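Local atomic coordinates of ectonucleoside triphosphate diphosphohydrolase 4 (Homo sapiens, PDB entry 6WG5), a protein that belongs to the GDA1/CD39 nucleoside phosphatase family, whose members share the two-lobed, actin-like ATPase type of fold. Residues Y388-D393 and L436-Y441; V452-R455 and P460-Y463. All coordinates share one frame; numbering follows the deposited sequence.

Contact 1: residues Y388-D393 and L436-Y441; sequences YYCTED and LHRLKY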
ATOM      1  N   TYR A 388      -6.947   9.022  -4.638  1.00 18.52           N
ATOM      2  CA  TYR A 388      -7.444   9.042  -6.006  1.00 23.79           C
ATOM      3  C   TYR A 388      -8.955   9.232  -6.065  1.00 23.85           C
ATOM      4  O   TYR A 388      -9.449  10.019  -6.880  1.00 23.48           O
ATOM      5  CB  TYR A 388      -7.057   7.745  -6.721  1.00 17.55           C
ATOM      6  CG  TYR A 388      -7.469   7.707  -8.173  1.00 26.08           C
ATOM      7  CD1 TYR A 388      -6.725   8.367  -9.141  1.00 25.53           C
ATOM      8  CD2 TYR A 388      -8.601   7.013  -8.578  1.00 25.04           C
ATOM      9  CE1 TYR A 388      -7.095   8.334 -10.472  1.00 31.29           C
ATOM     10  CE2 TYR A 388      -8.981   6.976  -9.907  1.00 26.62           C
ATOM     11  CZ  TYR A 388      -8.223   7.639 -10.850  1.00 31.56           C
ATOM     12  OH  TYR A 388      -8.594   7.609 -12.176  1.00 33.57           O
ATOM     13  N   TYR A 389      -9.702   8.526  -5.213  1.00 24.73           N
ATOM     14  CA  TYR A 389     -11.156   8.640  -5.231  1.00 25.10           C
ATOM     15  C   TYR A 389     -11.604  10.061  -4.904  1.00 23.94           C
ATOM     16  O   TYR A 389     -12.583  10.557  -5.473  1.00 26.49           O
ATOM     17  CB  TYR A 389     -11.769   7.647  -4.244  1.00 22.86           C
ATOM     18  CG  TYR A 389     -11.417   6.203  -4.519  1.00 24.96           C
ATOM     19  CD1 TYR A 389     -11.337   5.719  -5.818  1.00 29.98           C
ATOM     20  CD2 TYR A 389     -11.160   5.322  -3.477  1.00 29.12           C
ATOM     21  CE1 TYR A 389     -11.017   4.399  -6.071  1.00 32.18           C
ATOM     22  CE2 TYR A 389     -10.837   4.001  -3.722  1.00 32.75           C
ATOM     23  CZ  TYR A 389     -10.768   3.546  -5.019  1.00 33.88           C
ATOM     24  OH  TYR A 389     -10.447   2.231  -5.268  1.00 40.29           O
ATOM     25  N   CYS A 390     -10.900  10.734  -3.994  1.00 22.61           N
ATOM     26  CA  CYS A 390     -11.288  12.078  -3.584  1.00 20.94           C
ATOM     27  C   CYS A 390     -10.869  13.151  -4.581  1.00 26.22           C
ATOM     28  O   CYS A 390     -11.362  14.281  -4.485  1.00 29.87           O
ATOM     29  CB  CYS A 390     -10.698  12.402  -2.212  1.00 22.09           C
ATOM     30  SG  CYS A 390     -11.456  11.490  -0.843  1.00 32.08           S
ATOM     31  N   THR A 391      -9.977  12.839  -5.520  1.00 21.43           N
ATOM     32  CA  THR A 391      -9.605  13.787  -6.564  1.00 22.41           C
ATOM     33  C   THR A 391     -10.287  13.507  -7.894  1.00 21.83           C
ATOM     34  O   THR A 391     -10.480  14.437  -8.681  1.00 25.44           O
ATOM     35  CB  THR A 391      -8.085  13.787  -6.786  1.00 22.49           C
ATOM     36  OG1 THR A 391      -7.635  12.462  -7.100  1.00 23.40           O
ATOM     37  CG2 THR A 391      -7.352  14.296  -5.553  1.00 18.18           C
ATOM     38  N   GLU A 392     -10.667  12.258  -8.161  1.00 21.39           N
ATOM     39  CA  GLU A 392     -11.165  11.860  -9.472  1.00 25.96           C
ATOM     40  C   GLU A 392     -12.654  11.550  -9.510  1.00 24.48           C
ATOM     41  O   GLU A 392     -13.332  11.959 -10.453  1.00 28.33           O
ATOM     42  CB  GLU A 392     -10.397  10.630  -9.971  1.00 27.33           C
ATOM     43  CG  GLU A 392     -10.859  10.120 -11.328  1.00 25.92           C
ATOM     44  CD  GLU A 392     -10.779  11.182 -12.405  1.00 32.26           C
ATOM     45  OE1 GLU A 392      -9.949  12.108 -12.265  1.00 32.68           O
ATOM     46  OE2 GLU A 392     -11.549  11.095 -13.387  1.00 37.09           O
ATOM     47  N   ASP A 393     -13.188  10.839  -8.515  1.00 31.64           N
ATOM     48  CA  ASP A 393     -14.505  10.225  -8.672  1.00 33.96           C
ATOM     49  C   ASP A 393     -15.593  11.259  -8.946  1.00 33.44           C
ATOM     50  O   ASP A 393     -16.478  11.022  -9.777  1.00 35.91           O
ATOM     51  CB  ASP A 393     -14.845   9.388  -7.441  1.00 37.79           C
ATOM     52  CG  ASP A 393     -14.281   7.978  -7.525  1.00 41.62           C
ATOM     53  OD1 ASP A 393     -13.380   7.742  -8.360  1.00 41.29           O
ATOM     54  OD2 ASP A 393     -14.738   7.103  -6.760  1.00 46.61           O
ATOM     55  N   LEU A 436     -23.499   6.461  -4.282  1.00 38.71           N
ATOM     56  CA  LEU A 436     -24.122   7.466  -3.426  1.00 35.95           C
ATOM     57  C   LEU A 436     -23.315   7.707  -2.158  1.00 35.11           C
ATOM     58  O   LEU A 436     -23.312   8.826  -1.632  1.00 38.30           O
ATOM     59  CB  LEU A 436     -25.550   7.047  -3.083  1.00 35.95           C
ATOM     60  CG  LEU A 436     -26.566   7.280  -4.204  1.00 42.48           C
ATOM     61  CD1 LEU A 436     -27.873   6.570  -3.900  1.00 44.33           C
ATOM     62  CD2 LEU A 436     -26.806   8.772  -4.435  1.00 37.90           C
ATOM     63  N   HIS A 437     -22.629   6.682  -1.650  1.00 30.05           N
ATOM     64  CA  HIS A 437     -21.741   6.883  -0.509  1.00 23.31           C
ATOM     65  C   HIS A 437     -20.632   7.870  -0.854  1.00 28.41           C
ATOM     66  O   HIS A 437     -20.304   8.753  -0.055  1.00 26.20           O
ATOM     67  CB  HIS A 437     -21.156   5.541  -0.068  1.00 25.32           C
ATOM     68  CG  HIS A 437     -20.408   5.600   1.227  1.00 25.61           C
ATOM     69  ND1 HIS A 437     -19.128   6.100   1.327  1.00 25.16           N
ATOM     70  CD2 HIS A 437     -20.758   5.210   2.477  1.00 26.58           C
ATOM     71  CE1 HIS A 437     -18.724   6.023   2.582  1.00 30.40           C
ATOM     72  NE2 HIS A 437     -19.695   5.487   3.301  1.00 31.86           N
ATOM     73  N   ARG A 438     -20.044   7.736  -2.045  1.00 21.06           N
ATOM     74  CA  ARG A 438     -19.048   8.701  -2.494  1.00 23.26           C
ATOM     75  C   ARG A 438     -19.645  10.099  -2.585  1.00 25.18           C
ATOM     76  O   ARG A 438     -19.023  11.080  -2.160  1.00 28.05           O
ATOM     77  CB  ARG A 438     -18.479   8.267  -3.847  1.00 22.97           C
ATOM     78  CG  ARG A 438     -17.729   9.351  -4.614  1.00 24.70           C
ATOM     79  CD  ARG A 438     -16.581   9.934  -3.810  1.00 25.81           C
ATOM     80  NE  ARG A 438     -15.713   8.901  -3.253  1.00 27.94           N
ATOM     81  CZ  ARG A 438     -14.696   9.140  -2.430  1.00 27.97           C
ATOM     82  NH1 ARG A 438     -14.408  10.384  -2.060  1.00 26.42           N
ATOM     83  NH2 ARG A 438     -13.967   8.132  -1.970  1.00 29.03           N
ATOM     84  N   LEU A 439     -20.855  10.209  -3.136  1.00 27.11           N
ATOM     85  CA  LEU A 439     -21.483  11.516  -3.294  1.00 30.80           C
ATOM     86  C   LEU A 439     -21.724  12.180  -1.943  1.00 30.71           C
ATOM     87  O   LEU A 439     -21.595  13.403  -1.808  1.00 26.43           O
ATOM     88  CB  LEU A 439     -22.800  11.362  -4.057  1.00 27.88           C
ATOM     89  CG  LEU A 439     -23.377  12.635  -4.676  1.00 26.09           C
ATOM     90  CD1 LEU A 439     -22.613  13.013  -5.942  1.00 28.41           C
ATOM     91  CD2 LEU A 439     -24.856  12.458  -4.970  1.00 26.78           C
ATOM     92  N   LYS A 440     -22.065  11.386  -0.928  1.00 31.94           N
ATOM     93  CA  LYS A 440     -22.432  11.934   0.372  1.00 28.36           C
ATOM     94  C   LYS A 440     -21.211  12.304   1.205  1.00 29.64           C
ATOM     95  O   LYS A 440     -21.209  13.341   1.877  1.00 34.67           O
ATOM     96  CB  LYS A 440     -23.299  10.922   1.119  1.00 26.16           C
ATOM     97  CG  LYS A 440     -23.600  11.267   2.565  1.00 28.46           C
ATOM     98  CD  LYS A 440     -24.697  10.353   3.094  1.00 30.91           C
ATOM     99  CE  LYS A 440     -24.940  10.534   4.581  1.00 34.61           C
ATOM    100  NZ  LYS A 440     -25.860   9.477   5.096  1.00 38.09           N
ATOM    101  N   TYR A 441     -20.164  11.480   1.174  1.00 24.54           N
ATOM    102  CA  TYR A 441     -19.017  11.649   2.059  1.00 23.26           C
ATOM    103  C   TYR A 441     -17.792  12.211   1.347  1.00 22.53           C
ATOM    104  O   TYR A 441     -16.713  12.265   1.947  1.00 24.07           O
ATOM    105  CB  TYR A 441     -18.680  10.313   2.727  1.00 20.36           C
ATOM    106  CG  TYR A 441     -19.787   9.821   3.629  1.00 19.93           C
ATOM    107  CD1 TYR A 441     -20.050  10.449   4.838  1.00 30.11           C
ATOM    108  CD2 TYR A 441     -20.577   8.738   3.268  1.00 25.89           C
ATOM    109  CE1 TYR A 441     -21.064  10.015   5.665  1.00 28.51           C
ATOM    110  CE2 TYR A 441     -21.598   8.292   4.094  1.00 26.88           C
ATOM    111  CZ  TYR A 441     -21.836   8.935   5.291  1.00 28.27           C
ATOM    112  OH  TYR A 441     -22.847   8.505   6.123  1.00 32.62           O
TER
HETATM  113  O   HOH W   1     -16.191   5.974  -5.035  1.00 42.51           O
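Arg438, on the first turn of helix 436-456, reaches across to Tyr389 and Cys390 of helix 386-392, the short helix that follows strand 381-385 of the central sheet, and to Asp393 just beyond them in the chain. This one arginine makes every side-chain contact between the two segments. Its CG stands anti to the backbone N (chi1 164°), and bends at the next two torsions bring the guanidinium over the other helix. There one guanidinium face receives the Tyr389 CB, 3.2 Å from Arg438 NH2, while the Tyr389 side chain crosses the arginine at about a right angle and leads its ring away. Tyr389 O lies over a guanidinium face too, offset toward the rim. At the edge of the group, Arg438 NH1 donates a hydrogen bond to Cys390 SG, at 3.4 Å and with the sulfur a little out of plane. Asp393 adds an apolar touch, its CB lying 4.0 Å from Arg438 CG. Its carboxylate stands nearly perpendicular to the guanidinium, and Asp393 OD2, 4.1 Å from Arg438 NE, sits too far off that plane for any Arg438 N-H to be aimed at it, so at most a loose electrostatic attraction links the two directly. A water next to Asp393 OD2 adds a weak link to Arg438 NE.

The main polar partners come from nearby. Glu386 forms a salt bridge with Arg438 NH2, and Gln442 accepts from Arg438 NH1 while donating to Cys390 O. His433 bonds to Asp393 OD2 and stacks on the Tyr389 ring, tying the preceding loop to the same place. Bonded to Cys390 SG, Glu386 and Gln442, the buried arginine bridges two helices of an alpha/beta lobe of the actin-like fold.

Contact 2: residues V452-R455 and P460-Y463; sequences VFHR and PVNY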
ATOM      1  N   VAL A 452      -4.733  15.418   6.489  1.00 25.18           N
ATOM      2  CA  VAL A 452      -3.765  14.348   6.723  1.00 24.56           C
ATOM      3  C   VAL A 452      -2.496  14.606   5.923  1.00 20.98           C
ATOM      4  O   VAL A 452      -1.378  14.427   6.420  1.00 24.64           O
ATOM      5  CB  VAL A 452      -4.389  12.985   6.368  1.00 24.09           C
ATOM      6  CG1 VAL A 452      -3.345  11.870   6.412  1.00 29.19           C
ATOM      7  CG2 VAL A 452      -5.534  12.671   7.312  1.00 23.14           C
ATOM      8  N   PHE A 453      -2.654  15.043   4.675  1.00 19.37           N
ATOM      9  CA  PHE A 453      -1.509  15.236   3.792  1.00 14.66           C
ATOM     10  C   PHE A 453      -0.678  16.441   4.218  1.00 19.18           C
ATOM     11  O   PHE A 453       0.532  16.324   4.443  1.00 23.78           O
ATOM     12  CB  PHE A 453      -2.005  15.393   2.352  1.00 18.18           C
ATOM     13  CG  PHE A 453      -0.910  15.488   1.326  1.00 16.64           C
ATOM     14  CD1 PHE A 453      -0.036  14.432   1.122  1.00 21.15           C
ATOM     15  CD2 PHE A 453      -0.778  16.621   0.543  1.00 19.38           C
ATOM     16  CE1 PHE A 453       0.965  14.516   0.170  1.00 18.64           C
ATOM     17  CE2 PHE A 453       0.219  16.711  -0.412  1.00 18.77           C
ATOM     18  CZ  PHE A 453       1.091  15.656  -0.599  1.00 19.03           C
ATOM     19  N   HIS A 454      -1.311  17.608   4.347  1.00 23.06           N
ATOM     20  CA  HIS A 454      -0.575  18.856   4.506  1.00 24.99           C
ATOM     21  C   HIS A 454      -0.247  19.204   5.951  1.00 24.28           C
ATOM     22  O   HIS A 454       0.666  20.004   6.178  1.00 31.60           O
ATOM     23  CB  HIS A 454      -1.359  20.012   3.884  1.00 26.49           C
ATOM     24  CG  HIS A 454      -1.366  19.994   2.388  1.00 25.41           C
ATOM     25  ND1 HIS A 454      -0.222  20.166   1.638  1.00 29.66           N
ATOM     26  CD2 HIS A 454      -2.374  19.822   1.501  1.00 20.14           C
ATOM     27  CE1 HIS A 454      -0.525  20.097   0.355  1.00 27.44           C
ATOM     28  NE2 HIS A 454      -1.825  19.892   0.245  1.00 21.09           N
ATOM     29  N   ARG A 455      -0.960  18.647   6.928  1.00 27.27           N
ATOM     30  CA  ARG A 455      -0.666  18.950   8.324  1.00 27.57           C
ATOM     31  C   ARG A 455      -0.448  17.681   9.135  1.00 30.15           C
ATOM     32  O   ARG A 455       0.252  17.703  10.152  1.00 38.89           O
ATOM     33  CB  ARG A 455      -1.782  19.798   8.938  1.00 29.70           C
ATOM     34  CG  ARG A 455      -1.516  21.293   8.811  1.00 37.30           C
ATOM     35  CD  ARG A 455      -2.376  22.131   9.743  1.00 41.05           C
ATOM     36  NE  ARG A 455      -3.760  22.230   9.289  1.00 44.73           N
ATOM     37  CZ  ARG A 455      -4.610  23.173   9.684  1.00 49.52           C
ATOM     38  NH1 ARG A 455      -4.220  24.112  10.536  1.00 52.82           N
ATOM     39  NH2 ARG A 455      -5.853  23.185   9.219  1.00 52.40           N
ATOM     40  N   PRO A 460       4.256  20.409   2.036  1.00 34.60           N
ATOM     41  CA  PRO A 460       3.998  21.817   1.719  1.00 27.80           C
ATOM     42  C   PRO A 460       2.747  21.973   0.868  1.00 27.47           C
ATOM     43  O   PRO A 460       2.419  21.120   0.042  1.00 24.82           O
ATOM     44  CB  PRO A 460       5.254  22.249   0.952  1.00 30.75           C
ATOM     45  CG  PRO A 460       6.303  21.276   1.344  1.00 33.01           C
ATOM     46  CD  PRO A 460       5.596  19.984   1.593  1.00 36.69           C
ATOM     47  N   VAL A 461       2.038  23.084   1.084  1.00 38.22           N
ATOM     48  CA  VAL A 461       0.848  23.370   0.287  1.00 36.47           C
ATOM     49  C   VAL A 461       1.209  23.438  -1.191  1.00 31.96           C
ATOM     50  O   VAL A 461       0.433  23.016  -2.057  1.00 35.44           O
ATOM     51  CB  VAL A 461       0.183  24.671   0.770  1.00 40.95           C
ATOM     52  CG1 VAL A 461      -0.943  25.086  -0.174  1.00 41.60           C
ATOM     53  CG2 VAL A 461      -0.346  24.492   2.184  1.00 46.10           C
ATOM     54  N   ASN A 462       2.387  23.967  -1.499  1.00 33.75           N
ATOM     55  CA  ASN A 462       2.850  24.084  -2.873  1.00 39.12           C
ATOM     56  C   ASN A 462       3.485  22.802  -3.401  1.00 40.25           C
ATOM     57  O   ASN A 462       4.087  22.835  -4.477  1.00 40.24           O
ATOM     58  CB  ASN A 462       3.856  25.231  -2.987  1.00 46.39           C
ATOM     59  CG  ASN A 462       5.076  25.021  -2.113  1.00 57.61           C
ATOM     60  OD1 ASN A 462       4.957  24.739  -0.920  1.00 64.17           O
ATOM     61  ND2 ASN A 462       6.258  25.146  -2.704  1.00 61.74           N
ATOM     62  N   TYR A 463       3.367  21.684  -2.687  1.00 37.98           N
ATOM     63  CA  TYR A 463       3.996  20.445  -3.131  1.00 35.68           C
ATOM     64  C   TYR A 463       3.500  20.069  -4.522  1.00 32.85           C
ATOM     65  O   TYR A 463       2.293  20.013  -4.771  1.00 35.43           O
ATOM     66  CB  TYR A 463       3.705  19.320  -2.138  1.00 30.49           C
ATOM     67  CG  TYR A 463       4.585  18.101  -2.322  1.00 33.55           C
ATOM     68  CD1 TYR A 463       4.057  16.900  -2.774  1.00 32.27           C
ATOM     69  CD2 TYR A 463       5.945  18.157  -2.046  1.00 37.36           C
ATOM     70  CE1 TYR A 463       4.858  15.786  -2.943  1.00 35.04           C
ATOM     71  CE2 TYR A 463       6.754  17.050  -2.213  1.00 39.12           C
ATOM     72  CZ  TYR A 463       6.205  15.867  -2.660  1.00 38.66           C
ATOM     73  OH  TYR A 463       7.008  14.762  -2.828  1.00 36.14           O
TER
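His454 turns the edge of its imidazole to Pro460 O, which lies near the ring plane, 3.1 Å from His454 CE1. This is the tight side of the contact. A chi1 of -72° puts CG anti to the carbonyl carbon, and the ring reaches the 460-463 loop, where His454 CE1 also comes to 3.5 Å from Val461 CA. One face of the imidazole rests on Phe453, whose CD2 sits over the ring centre. The nitrogens find partners outside the two segments: ND1 bonds to Phe459 O, and NE2 to Tyr401 OH. Pro460 O has a second task, accepting from Tyr463 N at 2.9 Å to close a type I turn.

Next to it, Phe453 and Tyr463 cross at about a right angle, with Phe453 CZ 3.9 Å from Tyr463 CD1. The turn's other side is looser: Val461 and Asn462 are exposed, both directed away from the helix, and Val461 CG2 comes no nearer than 4.4 Å to His454 ND1. Phe459 packs its ring against both Phe453 and Tyr463, and Tyr463 OH bonds to Ser379. Beyond them, Phe453 lies on Leu223 of strand 221-225, while His454 and Val461 meet Ala403 of helix 403-414.

In the fold
Helix 436-456 carries one segment of each contact: contact 1 uses its first turns and contact 2 its last. Both segments of contact 1 precede those of contact 2 in the chain. Their centres are 20 Å apart, and the two contacts do not touch, their nearest atoms being about 9 Å apart. The helix thus has a partner near each end: at its start helix 386-392, which follows strand 381-385, and at its end the loop leading into strand 466-468. Those two strands are parallel neighbours in one mixed sheet, so both contacts join this long helix to elements that follow or lead into adjacent strands of a single lobe in the actin-like fold.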